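Local structure of putative glyoxalase superfamily protein (Ralstonia eutropha, 3IUZ) at residues Val79-Ala84 with Ile306-Phe311; Arg113-Tyr118 with Val321-Asp326; His238-Val243 with Phe302-Thr307. The protein probably acts as an iron(II)-dependent dioxygenase that decarboxylates 2-oxoadipate to 2-hydroxyglutarate. All blocks are in the same frame, centred on the assembly; numbering follows the deposited sequence. Where two conformers were deposited one is given.

Contact 1: residues Val79-Ala84 with Ile306-Phe311; sequences VFDHGA and ITRDRF
The carboxylate of Asp81 and the guanidinium of Arg308 approach each other from opposite directions and lie almost in one plane, 17° apart. Arg308 presents its side rather than its end: NE donates to Asp81 OD1 over 2.8 Å and NH2 donates to Asp81 OD2 over 3.0 Å, both bonds using the syn lone pairs, so that the two flat groups form a bidentate salt bridge. The Arg308 chain runs extended from CG to NE, which carries the guanidinium across to the strand. The outer, anti lone pair of OD2 is taken by His82, whose ND1 bonds to it at 2.8 Å, close to the ring plane and nearly straight (167°). This histidine-carboxylate hydrogen bond fixes the rotation of the imidazole at the start of strand 80-87, in the central sheet of this glyoxalase-clan fold, and directs NE2 away from Asp81. Asp81 OD1 also takes a salt bridge from Arg242 on the adjoining strand, and the buried acid thus lies between two arginines, which would be expected to favour its ionised form. Ile306 supplies the apolar lining. Its side chain crosses that of Asp81 at about a right angle, with CG2 3.5 Å from Asp81 CG, while CD1 sits 3.5 Å above one face of the guanidinium plane, toward its rim. Ile306 CD1 also reaches the edge of the His82 ring, 4.3 Å from CE1.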
ATOM      1  N   VAL A  79     -10.583   7.318   7.667  1.00 18.45           N
ATOM      2  CA  VAL A  79     -10.922   5.887   7.596  1.00 18.14           C
ATOM      3  C   VAL A  79     -10.082   5.287   6.520  1.00 17.57           C
ATOM      4  O   VAL A  79     -10.304   5.591   5.334  1.00 17.42           O
ATOM      5  CB  VAL A  79     -12.400   5.692   7.302  1.00 18.60           C
ATOM      6  CG1 VAL A  79     -12.731   4.172   7.046  1.00 17.76           C
ATOM      7  CG2 VAL A  79     -13.184   6.295   8.443  1.00 17.18           C
ATOM      8  N   PHE A  80      -9.069   4.484   6.920  1.00 16.79           N
ATOM      9  CA  PHE A  80      -8.156   3.901   5.962  1.00 16.61           C
ATOM     10  C   PHE A  80      -8.882   2.806   5.178  1.00 17.40           C
ATOM     11  O   PHE A  80      -9.149   1.723   5.700  1.00 15.79           O
ATOM     12  CB  PHE A  80      -6.912   3.345   6.626  1.00 17.71           C
ATOM     13  CG  PHE A  80      -5.806   2.933   5.682  1.00 17.78           C
ATOM     14  CD1 PHE A  80      -5.708   3.379   4.360  1.00 19.57           C
ATOM     15  CD2 PHE A  80      -4.814   2.081   6.152  1.00 20.02           C
ATOM     16  CE1 PHE A  80      -4.645   2.976   3.551  1.00 20.17           C
ATOM     17  CE2 PHE A  80      -3.796   1.699   5.385  1.00 17.17           C
ATOM     18  CZ  PHE A  80      -3.676   2.135   4.074  1.00 21.54           C
ATOM     19  N   ASP A  81      -9.187   3.119   3.928  1.00 16.44           N
ATOM     20  CA  ASP A  81      -9.981   2.259   3.077  1.00 16.54           C
ATOM     21  C   ASP A  81      -9.165   1.171   2.409  1.00 18.04           C
ATOM     22  O   ASP A  81      -9.566  -0.004   2.441  1.00 17.93           O
ATOM     23  CB  ASP A  81     -10.673   3.074   2.008  1.00 17.61           C
ATOM     24  CG  ASP A  81     -11.654   2.238   1.190  1.00 16.97           C
ATOM     25  OD1 ASP A  81     -12.830   2.159   1.602  1.00 16.59           O
ATOM     26  OD2 ASP A  81     -11.228   1.702   0.159  1.00 16.51           O
ATOM     27  N   HIS A  82      -8.076   1.549   1.738  1.00 17.82           N
ATOM     28  CA  HIS A  82      -7.190   0.580   1.123  1.00 17.33           C
ATOM     29  C   HIS A  82      -5.850   1.222   0.774  1.00 18.43           C
ATOM     30  O   HIS A  82      -5.801   2.441   0.552  1.00 16.86           O
ATOM     31  CB  HIS A  82      -7.822  -0.016  -0.129  1.00 17.44           C
ATOM     32  CG  HIS A  82      -7.915   0.903  -1.304  1.00 16.79           C
ATOM     33  ND1 HIS A  82      -8.988   1.744  -1.512  1.00 17.01           N
ATOM     34  CD2 HIS A  82      -7.108   1.048  -2.382  1.00 15.97           C
ATOM     35  CE1 HIS A  82      -8.835   2.358  -2.674  1.00 21.32           C
ATOM     36  NE2 HIS A  82      -7.686   1.971  -3.208  1.00 18.98           N
ATOM     37  N   GLY A  83      -4.779   0.417   0.810  1.00 17.39           N
ATOM     38  CA  GLY A  83      -3.497   0.759   0.183  1.00 16.85           C
ATOM     39  C   GLY A  83      -3.347  -0.044  -1.119  1.00 18.05           C
ATOM     40  O   GLY A  83      -3.814  -1.210  -1.210  1.00 18.79           O
ATOM     41  N   ALA A  84      -2.757   0.566  -2.136  1.00 17.00           N
ATOM     42  CA  ALA A  84      -2.592  -0.091  -3.434  1.00 17.17           C
ATOM     43  C   ALA A  84      -1.100  -0.200  -3.686  1.00 17.80           C
ATOM     44  O   ALA A  84      -0.359   0.771  -3.470  1.00 17.75           O
ATOM     45  CB  ALA A  84      -3.250   0.695  -4.554  1.00 17.14           C
ATOM     46  N   ILE A 306     -12.337   8.120  -1.221  1.00 15.77           N
ATOM     47  CA  ILE A 306     -13.321   7.205  -1.773  1.00 15.67           C
ATOM     48  C   ILE A 306     -14.591   7.333  -0.952  1.00 15.76           C
ATOM     49  O   ILE A 306     -14.530   7.527   0.258  1.00 16.34           O
ATOM     50  CB  ILE A 306     -12.820   5.751  -1.729  1.00 15.79           C
ATOM     51  CG1 ILE A 306     -13.738   4.812  -2.544  1.00 17.65           C
ATOM     52  CG2 ILE A 306     -12.644   5.267  -0.283  1.00 13.63           C
ATOM     53  CD1 ILE A 306     -12.964   3.484  -2.971  1.00 15.76           C
ATOM     54  N   THR A 307     -15.728   7.267  -1.636  1.00 15.70           N
ATOM     55  CA  THR A 307     -17.019   7.091  -0.985  0.50 16.09           C
ATOM     56  C   THR A 307     -17.626   5.744  -1.457  1.00 17.14           C
ATOM     57  O   THR A 307     -17.600   5.415  -2.660  1.00 17.31           O
ATOM     58  CB  THR A 307     -17.979   8.290  -1.262  0.50 16.19           C
ATOM     59  OG1 THR A 307     -17.538   9.436  -0.531  0.50 13.86           O
ATOM     60  CG2 THR A 307     -19.411   7.970  -0.837  0.50 13.51           C
ATOM     61  N   ARG A 308     -18.122   4.959  -0.519  1.00 18.26           N
ATOM     62  CA  ARG A 308     -18.672   3.639  -0.835  1.00 19.15           C
ATOM     63  C   ARG A 308     -20.095   3.634  -0.300  1.00 20.80           C
ATOM     64  O   ARG A 308     -20.307   3.725   0.910  1.00 19.30           O
ATOM     65  CB  ARG A 308     -17.891   2.517  -0.174  1.00 18.78           C
ATOM     66  CG  ARG A 308     -16.516   2.338  -0.652  1.00 17.85           C
ATOM     67  CD  ARG A 308     -15.853   1.214   0.166  1.00 20.30           C
ATOM     68  NE  ARG A 308     -14.502   0.933  -0.298  1.00 17.83           N
ATOM     69  CZ  ARG A 308     -14.195   0.384  -1.462  1.00 15.75           C
ATOM     70  NH1 ARG A 308     -15.131  -0.031  -2.332  1.00 17.36           N
ATOM     71  NH2 ARG A 308     -12.917   0.188  -1.734  1.00 16.50           N
ATOM     72  N   ASP A 309     -21.051   3.516  -1.204  1.00 21.91           N
ATOM     73  CA  ASP A 309     -22.430   3.428  -0.813  1.00 24.21           C
ATOM     74  C   ASP A 309     -22.671   2.130  -0.041  1.00 26.61           C
ATOM     75  O   ASP A 309     -22.025   1.102  -0.298  1.00 24.87           O
ATOM     76  CB  ASP A 309     -23.326   3.433  -2.044  1.00 25.08           C
ATOM     77  CG  ASP A 309     -23.542   4.810  -2.616  1.00 27.81           C
ATOM     78  OD1 ASP A 309     -22.963   5.799  -2.109  1.00 30.24           O
ATOM     79  OD2 ASP A 309     -24.306   4.867  -3.610  1.00 33.33           O
ATOM     80  N   ARG A 310     -23.618   2.184   0.880  1.00 29.58           N
ATOM     81  CA  ARG A 310     -24.042   0.998   1.629  1.00 33.27           C
ATOM     82  C   ARG A 310     -25.200   0.318   0.903  1.00 36.13           C
ATOM     83  O   ARG A 310     -25.993   0.987   0.238  1.00 37.57           O
ATOM     84  CB  ARG A 310     -24.427   1.398   3.064  1.00 33.91           C
ATOM     85  N   PHE A 311     -25.281  -1.010   0.961  1.00 39.03           N
ATOM     86  CA  PHE A 311     -26.453  -1.729   0.448  1.00 41.10           C
ATOM     87  C   PHE A 311     -27.574  -1.647   1.498  1.00 42.57           C
ATOM     88  O   PHE A 311     -28.757  -1.413   1.167  1.00 44.69           O
ATOM     89  CB  PHE A 311     -26.136  -3.186   0.165  1.00 41.51           C
ATOM     90  CG  PHE A 311     -25.149  -3.392  -0.949  1.00 44.52           C
ATOM     91  CD1 PHE A 311     -25.568  -3.405  -2.273  1.00 46.63           C
ATOM     92  CD2 PHE A 311     -23.792  -3.597  -0.675  1.00 46.90           C
ATOM     93  CE1 PHE A 311     -24.660  -3.645  -3.305  1.00 46.19           C
ATOM     94  CE2 PHE A 311     -22.876  -3.817  -1.715  1.00 45.95           C
ATOM     95  CZ  PHE A 311     -23.315  -3.839  -3.023  1.00 44.76           C
TER

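Contact 2: residues Arg113-Tyr118 with Val321-Asp326; sequences RLNGNY and VDLGFD
Leu323 O is linked to Asn115 through a water, which donates to this carbonyl at 2.7 Å and accepts from Asn115 ND2 at 2.9 Å. Gln141 NE2 donates to the same oxygen. Asn115 ND2 itself lies 3.8 Å from Leu323 CB, the two side chains crossing at about a right angle. The firmer join is made by Tyr118. With its CG beside the backbone N (chi1 -56°), the ring extends toward the loop, where its OH accepts from Phe325 N over 2.9 Å. Phe325 CB stands over one face of the phenol, 3.8 Å from the ring centroid and 16° off its normal, in a CH-pi contact. From there the Phe325 ring turns its edge to that face, an offset edge-to-face pair with centroids 5.8 Å apart and planes at 71°. Just before this point the loop is shaped by an Asx turn, in which Gly324 N donates to Asp322 OD1. Asn115 and Gly116 form a classic beta bulge opposite Ser129. Segment 321-326 packs as an irregular C-terminal strip near the surface, beside strand 112-120 and its antiparallel partner 125-132, with Phe325 touching Ser129 and meeting the ring of Phe143 on strand 141-147.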
ATOM      1  N   ARG A 113      -8.362 -12.441   2.306  1.00 16.01           N
ATOM      2  CA  ARG A 113      -8.860 -13.282   1.247  1.00 16.30           C
ATOM      3  C   ARG A 113      -9.063 -12.440   0.024  1.00 16.37           C
ATOM      4  O   ARG A 113      -9.431 -11.277   0.118  1.00 14.97           O
ATOM      5  CB  ARG A 113     -10.225 -13.845   1.606  1.00 18.33           C
ATOM      6  CG  ARG A 113     -10.189 -14.765   2.794  1.00 24.73           C
ATOM      7  CD  ARG A 113     -11.611 -15.175   3.160  1.00 33.45           C
ATOM      8  NE  ARG A 113     -11.592 -16.109   4.275  1.00 39.88           N
ATOM      9  CZ  ARG A 113     -12.604 -16.288   5.130  1.00 45.13           C
ATOM     10  NH1 ARG A 113     -13.723 -15.570   5.020  1.00 45.70           N
ATOM     11  NH2 ARG A 113     -12.489 -17.183   6.118  1.00 47.00           N
ATOM     12  N   LEU A 114      -8.858 -13.039  -1.137  1.00 15.57           N
ATOM     13  CA  LEU A 114      -9.170 -12.402  -2.406  1.00 15.57           C
ATOM     14  C   LEU A 114     -10.602 -11.927  -2.382  1.00 16.04           C
ATOM     15  O   LEU A 114     -11.515 -12.683  -2.036  1.00 15.48           O
ATOM     16  CB  LEU A 114      -8.960 -13.395  -3.557  1.00 15.51           C
ATOM     17  CG  LEU A 114      -9.236 -12.876  -4.955  1.00 15.87           C
ATOM     18  CD1 LEU A 114      -8.195 -11.818  -5.351  1.00 14.36           C
ATOM     19  CD2 LEU A 114      -9.298 -14.101  -5.894  1.00 16.12           C
ATOM     20  N   ASN A 115     -10.810 -10.666  -2.715  1.00 16.51           N
ATOM     21  CA  ASN A 115     -12.161 -10.124  -2.739  1.00 19.01           C
ATOM     22  C   ASN A 115     -12.629  -9.623  -4.118  1.00 20.49           C
ATOM     23  O   ASN A 115     -13.763  -9.227  -4.244  1.00 22.26           O
ATOM     24  CB  ASN A 115     -12.266  -9.010  -1.704  1.00 18.56           C
ATOM     25  CG  ASN A 115     -13.688  -8.698  -1.303  1.00 21.79           C
ATOM     26  OD1 ASN A 115     -14.443  -9.595  -0.991  1.00 23.86           O
ATOM     27  ND2 ASN A 115     -14.035  -7.406  -1.250  1.00 22.40           N
ATOM     28  N   GLY A 116     -11.764  -9.612  -5.124  1.00 21.03           N
ATOM     29  CA  GLY A 116     -12.143  -9.062  -6.423  1.00 20.68           C
ATOM     30  C   GLY A 116     -10.988  -9.170  -7.406  1.00 20.83           C
ATOM     31  O   GLY A 116      -9.822  -9.080  -7.013  1.00 17.77           O
ATOM     32  N   ASN A 117     -11.357  -9.382  -8.662  1.00 20.30           N
ATOM     33  CA  ASN A 117     -10.414  -9.496  -9.753  0.50 21.30           C
ATOM     34  C   ASN A 117     -10.729  -8.404 -10.756  1.00 21.67           C
ATOM     35  O   ASN A 117     -11.863  -8.303 -11.243  1.00 20.60           O
ATOM     36  CB  ASN A 117     -10.530 -10.860 -10.421  0.50 21.86           C
ATOM     37  CG  ASN A 117      -9.515 -11.049 -11.533  0.50 23.17           C
ATOM     38  OD1 ASN A 117      -8.313 -11.082 -11.291  0.50 23.82           O
ATOM     39  ND2 ASN A 117     -10.001 -11.164 -12.758  0.50 22.68           N
ATOM     40  N   TYR A 118      -9.736  -7.563 -11.033  1.00 21.08           N
ATOM     41  CA  TYR A 118      -9.937  -6.399 -11.880  1.00 21.33           C
ATOM     42  C   TYR A 118      -8.879  -6.299 -12.969  1.00 22.18           C
ATOM     43  O   TYR A 118      -7.826  -5.735 -12.732  1.00 22.28           O
ATOM     44  CB  TYR A 118      -9.863  -5.145 -11.022  1.00 22.03           C
ATOM     45  CG  TYR A 118     -10.847  -5.197  -9.899  1.00 21.22           C
ATOM     46  CD1 TYR A 118     -12.187  -4.931 -10.127  1.00 25.01           C
ATOM     47  CD2 TYR A 118     -10.455  -5.598  -8.618  1.00 21.76           C
ATOM     48  CE1 TYR A 118     -13.110  -5.025  -9.103  1.00 23.60           C
ATOM     49  CE2 TYR A 118     -11.359  -5.685  -7.585  1.00 20.60           C
ATOM     50  CZ  TYR A 118     -12.690  -5.383  -7.834  1.00 21.91           C
ATOM     51  OH  TYR A 118     -13.601  -5.456  -6.819  1.00 22.29           O
ATOM     52  N   VAL A 321     -21.405  -2.255   3.026  1.00 32.00           N
ATOM     53  CA  VAL A 321     -20.715  -1.313   2.164  1.00 29.03           C
ATOM     54  C   VAL A 321     -20.272  -2.022   0.864  1.00 25.11           C
ATOM     55  O   VAL A 321     -19.869  -3.181   0.912  1.00 23.54           O
ATOM     56  CB  VAL A 321     -19.450  -0.806   2.964  1.00 29.19           C
ATOM     57  CG1 VAL A 321     -18.419  -0.174   2.061  1.00 29.18           C
ATOM     58  CG2 VAL A 321     -19.889   0.149   4.046  1.00 31.98           C
ATOM     59  N   ASP A 322     -20.350  -1.356  -0.278  1.00 21.43           N
ATOM     60  CA  ASP A 322     -19.828  -1.929  -1.528  1.00 19.95           C
ATOM     61  C   ASP A 322     -18.281  -1.828  -1.501  1.00 18.51           C
ATOM     62  O   ASP A 322     -17.718  -0.738  -1.577  1.00 16.47           O
ATOM     63  CB  ASP A 322     -20.410  -1.220  -2.753  1.00 19.70           C
ATOM     64  CG  ASP A 322     -20.003  -1.861  -4.063  1.00 20.58           C
ATOM     65  OD1 ASP A 322     -18.921  -2.488  -4.125  1.00 18.11           O
ATOM     66  OD2 ASP A 322     -20.768  -1.727  -5.066  1.00 19.74           O
ATOM     67  N   LEU A 323     -17.613  -2.975  -1.402  1.00 18.09           N
ATOM     68  CA  LEU A 323     -16.166  -3.024  -1.256  1.00 18.97           C
ATOM     69  C   LEU A 323     -15.463  -3.196  -2.612  1.00 19.69           C
ATOM     70  O   LEU A 323     -14.256  -3.415  -2.666  1.00 19.44           O
ATOM     71  CB  LEU A 323     -15.739  -4.151  -0.289  1.00 18.98           C
ATOM     72  CG  LEU A 323     -16.148  -3.999   1.171  1.00 21.43           C
ATOM     73  CD1 LEU A 323     -15.792  -5.301   1.905  1.00 21.87           C
ATOM     74  CD2 LEU A 323     -15.531  -2.715   1.916  1.00 21.30           C
ATOM     75  N   GLY A 324     -16.205  -3.044  -3.701  1.00 19.68           N
ATOM     76  CA  GLY A 324     -15.645  -3.344  -5.014  1.00 20.76           C
ATOM     77  C   GLY A 324     -14.721  -2.239  -5.498  1.00 21.24           C
ATOM     78  O   GLY A 324     -14.695  -1.115  -4.953  1.00 20.50           O
ATOM     79  N   PHE A 325     -13.980  -2.556  -6.542  1.00 22.82           N
ATOM     80  CA  PHE A 325     -13.175  -1.579  -7.269  1.00 25.27           C
ATOM     81  C   PHE A 325     -13.579  -1.581  -8.747  1.00 28.47           C
ATOM     82  O   PHE A 325     -12.766  -1.212  -9.607  1.00 30.15           O
ATOM     83  CB  PHE A 325     -11.685  -1.906  -7.114  1.00 24.36           C
ATOM     84  CG  PHE A 325     -11.199  -1.846  -5.692  1.00 24.59           C
ATOM     85  CD1 PHE A 325     -11.432  -2.902  -4.801  1.00 22.96           C
ATOM     86  CD2 PHE A 325     -10.532  -0.723  -5.214  1.00 24.28           C
ATOM     87  CE1 PHE A 325     -10.988  -2.831  -3.491  1.00 22.37           C
ATOM     88  CE2 PHE A 325     -10.064  -0.688  -3.896  1.00 24.88           C
ATOM     89  CZ  PHE A 325     -10.291  -1.740  -3.049  1.00 21.97           C
ATOM     90  N   ASP A 326     -14.816  -2.022  -9.009  1.00 30.29           N
ATOM     91  CA  ASP A 326     -15.387  -2.160 -10.351  1.00 33.62           C
ATOM     92  C   ASP A 326     -14.948  -1.014 -11.285  1.00 35.06           C
ATOM     93  O   ASP A 326     -14.881   0.194 -10.890  1.00 34.18           O
ATOM     94  CB  ASP A 326     -16.954  -2.170 -10.342  1.00 34.07           C
ATOM     95  CG  ASP A 326     -17.574  -3.285  -9.469  1.00 36.43           C
ATOM     96  OD1 ASP A 326     -16.865  -4.217  -9.032  1.00 39.00           O
ATOM     97  OD2 ASP A 326     -18.811  -3.228  -9.235  1.00 38.73           O
TER
HETATM   98  O   HOH W   1     -12.920  -5.690  -3.315  1.00 28.65           O

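Contact 3: residues His238-Val243 with Phe302-Thr307; sequences HATDRV and FYEFIT
Strands 238-242 and 302-306 are parallel neighbours in the curved mixed sheet of this glyoxalase-clan protein, paired in register from His238 with Phe302 to Arg242 with Ile306. Backbone bonds alternate between them: Ala239 N donates to Phe302 O, Glu304 N to Ala239 O, Asp241 N to Glu304 O, Ile306 N to Asp241 O and Val243 N to Ile306 O. On the face bearing His238, Thr240 and Glu304, the extended Glu304 side chain lies alongside Thr240, whose OG1 donates to Glu304 OE1 at 2.7 Å from above the carboxylate plane. A water donates to the same OE1 at 2.9 Å and lies a doubtfully short 2.5 Å from His238 NE2, and Gln274 is a further donor, so this oxygen is held by several groups. His238 and Phe302 lie side by side, each with CG between its backbone N and carbonyl carbon (chi1 69° and 64°). With these torsions, His238 CB sits over the centre of the Phe302 ring, 3.4 Å from the centroid, while the two ring planes are 22° apart and overlap little. Packing is tight beyond Thr240, where its CG2 meets Ile306 CG2 at 3.4 Å. On the other face Tyr303 OH donates to Asp241 OD2 at 2.7 Å, also from above the carboxylate plane, and helix 42-60 packs against Tyr303 and Ala239. At the end of the pair, Thr307 OG1 donates to Val243 O at 2.7 Å. Histidine and glutamate side chains converging on one face of a curved sheet are consistent with the metal-binding side of the vicinal oxygen chelate fold.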
ATOM      1  N   HIS A 238      -0.553   4.409  -3.480  1.00 16.62           N
ATOM      2  CA  HIS A 238      -1.427   5.360  -2.860  1.00 17.01           C
ATOM      3  C   HIS A 238      -2.110   4.751  -1.654  1.00 17.73           C
ATOM      4  O   HIS A 238      -2.145   3.505  -1.498  1.00 17.77           O
ATOM      5  CB  HIS A 238      -2.436   5.924  -3.891  1.00 17.50           C
ATOM      6  CG  HIS A 238      -3.468   4.940  -4.369  1.00 18.79           C
ATOM      7  ND1 HIS A 238      -3.369   4.270  -5.573  1.00 21.71           N
ATOM      8  CD2 HIS A 238      -4.637   4.535  -3.812  1.00 20.24           C
ATOM      9  CE1 HIS A 238      -4.441   3.516  -5.745  1.00 18.86           C
ATOM     10  NE2 HIS A 238      -5.204   3.628  -4.673  1.00 21.14           N
ATOM     11  N   ALA A 239      -2.553   5.633  -0.765  1.00 16.55           N
ATOM     12  CA  ALA A 239      -3.463   5.276   0.293  1.00 16.64           C
ATOM     13  C   ALA A 239      -4.765   6.005   0.067  1.00 16.34           C
ATOM     14  O   ALA A 239      -4.767   7.142  -0.412  1.00 16.85           O
ATOM     15  CB  ALA A 239      -2.918   5.650   1.649  1.00 14.87           C
ATOM     16  N   THR A 240      -5.856   5.384   0.506  1.00 16.46           N
ATOM     17  CA  THR A 240      -7.193   5.901   0.266  1.00 15.78           C
ATOM     18  C   THR A 240      -7.985   6.030   1.537  1.00 15.80           C
ATOM     19  O   THR A 240      -7.948   5.145   2.414  1.00 16.79           O
ATOM     20  CB  THR A 240      -7.926   5.002  -0.732  1.00 17.74           C
ATOM     21  OG1 THR A 240      -7.146   4.928  -1.922  1.00 19.76           O
ATOM     22  CG2 THR A 240      -9.363   5.505  -1.091  1.00 14.13           C
ATOM     23  N   ASP A 241      -8.745   7.113   1.616  1.00 15.54           N
ATOM     24  CA  ASP A 241      -9.403   7.547   2.854  1.00 16.25           C
ATOM     25  C   ASP A 241     -10.874   7.514   2.506  1.00 15.65           C
ATOM     26  O   ASP A 241     -11.290   8.132   1.516  1.00 15.61           O
ATOM     27  CB  ASP A 241      -8.895   8.958   3.196  1.00 15.24           C
ATOM     28  CG  ASP A 241      -9.507   9.576   4.438  1.00 18.94           C
ATOM     29  OD1 ASP A 241     -10.439   9.007   5.064  1.00 18.55           O
ATOM     30  OD2 ASP A 241      -9.018  10.686   4.811  1.00 17.87           O
ATOM     31  N   ARG A 242     -11.644   6.775   3.307  1.00 16.57           N
ATOM     32  CA  ARG A 242     -13.067   6.592   3.053  1.00 15.15           C
ATOM     33  C   ARG A 242     -13.859   7.724   3.711  1.00 16.02           C
ATOM     34  O   ARG A 242     -13.872   7.843   4.954  1.00 17.07           O
ATOM     35  CB  ARG A 242     -13.566   5.234   3.565  1.00 15.29           C
ATOM     36  CG  ARG A 242     -15.012   4.963   3.182  1.00 15.32           C
ATOM     37  CD  ARG A 242     -15.543   3.673   3.869  1.00 16.76           C
ATOM     38  NE  ARG A 242     -14.666   2.524   3.584  1.00 17.97           N
ATOM     39  CZ  ARG A 242     -14.731   1.355   4.189  1.00 19.54           C
ATOM     40  NH1 ARG A 242     -15.592   1.173   5.184  1.00 17.47           N
ATOM     41  NH2 ARG A 242     -13.925   0.358   3.813  1.00 18.49           N
ATOM     42  N   VAL A 243     -14.498   8.549   2.884  1.00 15.70           N
ATOM     43  CA  VAL A 243     -15.184   9.761   3.335  1.00 17.26           C
ATOM     44  C   VAL A 243     -16.637   9.711   2.928  1.00 19.03           C
ATOM     45  O   VAL A 243     -17.045   8.915   2.050  1.00 19.61           O
ATOM     46  CB  VAL A 243     -14.499  11.072   2.802  1.00 18.04           C
ATOM     47  CG1 VAL A 243     -13.037  11.169   3.322  1.00 14.43           C
ATOM     48  CG2 VAL A 243     -14.503  11.129   1.239  1.00 15.98           C
ATOM     49  N   PHE A 302       0.487   8.978  -3.953  1.00 16.50           N
ATOM     50  CA  PHE A 302      -0.613   9.941  -3.779  1.00 16.52           C
ATOM     51  C   PHE A 302      -1.598   9.516  -2.690  1.00 17.02           C
ATOM     52  O   PHE A 302      -1.545   8.368  -2.171  1.00 16.00           O
ATOM     53  CB  PHE A 302      -1.344  10.283  -5.107  1.00 17.36           C
ATOM     54  CG  PHE A 302      -2.079   9.135  -5.791  1.00 16.65           C
ATOM     55  CD1 PHE A 302      -1.427   8.321  -6.697  1.00 17.27           C
ATOM     56  CD2 PHE A 302      -3.430   8.902  -5.552  1.00 15.22           C
ATOM     57  CE1 PHE A 302      -2.086   7.322  -7.376  1.00 19.26           C
ATOM     58  CE2 PHE A 302      -4.101   7.870  -6.198  1.00 18.44           C
ATOM     59  CZ  PHE A 302      -3.426   7.083  -7.136  1.00 19.17           C
ATOM     60  N   TYR A 303      -2.422  10.472  -2.280  1.00 15.90           N
ATOM     61  CA  TYR A 303      -3.472  10.291  -1.271  1.00 16.34           C
ATOM     62  C   TYR A 303      -4.792  10.445  -1.980  1.00 16.24           C
ATOM     63  O   TYR A 303      -5.020  11.426  -2.688  1.00 18.31           O
ATOM     64  CB  TYR A 303      -3.343  11.348  -0.182  1.00 16.08           C
ATOM     65  CG  TYR A 303      -4.156  11.118   1.080  1.00 15.16           C
ATOM     66  CD1 TYR A 303      -5.474  11.542   1.177  1.00 15.02           C
ATOM     67  CD2 TYR A 303      -3.577  10.568   2.203  1.00 17.70           C
ATOM     68  CE1 TYR A 303      -6.208  11.361   2.330  1.00 15.24           C
ATOM     69  CE2 TYR A 303      -4.296  10.422   3.381  1.00 17.00           C
ATOM     70  CZ  TYR A 303      -5.593  10.796   3.442  1.00 14.90           C
ATOM     71  OH  TYR A 303      -6.315  10.603   4.609  1.00 17.76           O
ATOM     72  N   GLU A 304      -5.674   9.474  -1.770  1.00 16.09           N
ATOM     73  CA  GLU A 304      -6.903   9.349  -2.502  1.00 15.05           C
ATOM     74  C   GLU A 304      -8.099   9.273  -1.551  1.00 15.09           C
ATOM     75  O   GLU A 304      -7.976   8.840  -0.407  1.00 13.55           O
ATOM     76  CB  GLU A 304      -6.847   8.070  -3.365  1.00 16.58           C
ATOM     77  CG  GLU A 304      -8.157   7.700  -4.125  1.00 18.15           C
ATOM     78  CD  GLU A 304      -7.982   6.428  -4.932  1.00 22.84           C
ATOM     79  OE1 GLU A 304      -8.143   5.319  -4.379  1.00 24.12           O
ATOM     80  OE2 GLU A 304      -7.624   6.558  -6.109  1.00 24.02           O
ATOM     81  N   PHE A 305      -9.240   9.702  -2.050  1.00 14.33           N
ATOM     82  CA  PHE A 305     -10.486   9.678  -1.319  1.00 15.56           C
ATOM     83  C   PHE A 305     -11.483   8.762  -2.023  1.00 15.74           C
ATOM     84  O   PHE A 305     -11.520   8.685  -3.256  1.00 14.90           O
ATOM     85  CB  PHE A 305     -11.106  11.064  -1.259  1.00 15.19           C
ATOM     86  CG  PHE A 305     -10.267  12.060  -0.559  1.00 17.20           C
ATOM     87  CD1 PHE A 305     -10.167  12.068   0.806  1.00 17.45           C
ATOM     88  CD2 PHE A 305      -9.536  12.982  -1.271  1.00 20.99           C
ATOM     89  CE1 PHE A 305      -9.370  12.988   1.474  1.00 18.90           C
ATOM     90  CE2 PHE A 305      -8.755  13.919  -0.576  1.00 23.94           C
ATOM     91  CZ  PHE A 305      -8.687  13.894   0.789  1.00 20.68           C
ATOM     92  N   ILE A 306     -12.337   8.120  -1.221  1.00 15.77           N
ATOM     93  CA  ILE A 306     -13.321   7.205  -1.773  1.00 15.67           C
ATOM     94  C   ILE A 306     -14.591   7.333  -0.952  1.00 15.76           C
ATOM     95  O   ILE A 306     -14.530   7.527   0.258  1.00 16.34           O
ATOM     96  CB  ILE A 306     -12.820   5.751  -1.729  1.00 15.79           C
ATOM     97  CG1 ILE A 306     -13.738   4.812  -2.544  1.00 17.65           C
ATOM     98  CG2 ILE A 306     -12.644   5.267  -0.283  1.00 13.63           C
ATOM     99  CD1 ILE A 306     -12.964   3.484  -2.971  1.00 15.76           C
ATOM    100  N   THR A 307     -15.728   7.267  -1.636  1.00 15.70           N
ATOM    101  CA  THR A 307     -17.019   7.091  -0.985  0.50 16.09           C
ATOM    102  C   THR A 307     -17.626   5.744  -1.457  1.00 17.14           C
ATOM    103  O   THR A 307     -17.600   5.415  -2.660  1.00 17.31           O
ATOM    104  CB  THR A 307     -17.979   8.290  -1.262  0.50 16.19           C
ATOM    105  OG1 THR A 307     -17.538   9.436  -0.531  0.50 13.86           O
ATOM    106  CG2 THR A 307     -19.411   7.970  -0.837  0.50 13.51           C
TER
HETATM  107  O   HOH W   2      -7.364   2.787  -5.556  1.00 39.22           O

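Overall arrangement
Contacts 1 and 3 share Ile306 and Thr307 and have centres about 7 Å apart; strands 80-87 and 238-242 adjoin, with Val79 O 2.7 Å from Arg242 N. Their histidines come together, His82 NE2 lying 3.3 Å from His238 NE2. Both nitrogens lie 2.5 Å from the water near Glu304, distances so short that its identity is doubtful; the grouping would suit the two-histidine, one-carboxylate iron site expected for the family, although no metal is modelled. Asp81 would then probably be a second-shell residue that orients His82. Contact 2, about 11 Å from contact 1 between centres, joins it through Arg308, whose NH1 approaches Asp322 O (2.8 Å) and Gly324 O (2.9 Å). Phe325 further meets His82 edge-to-face.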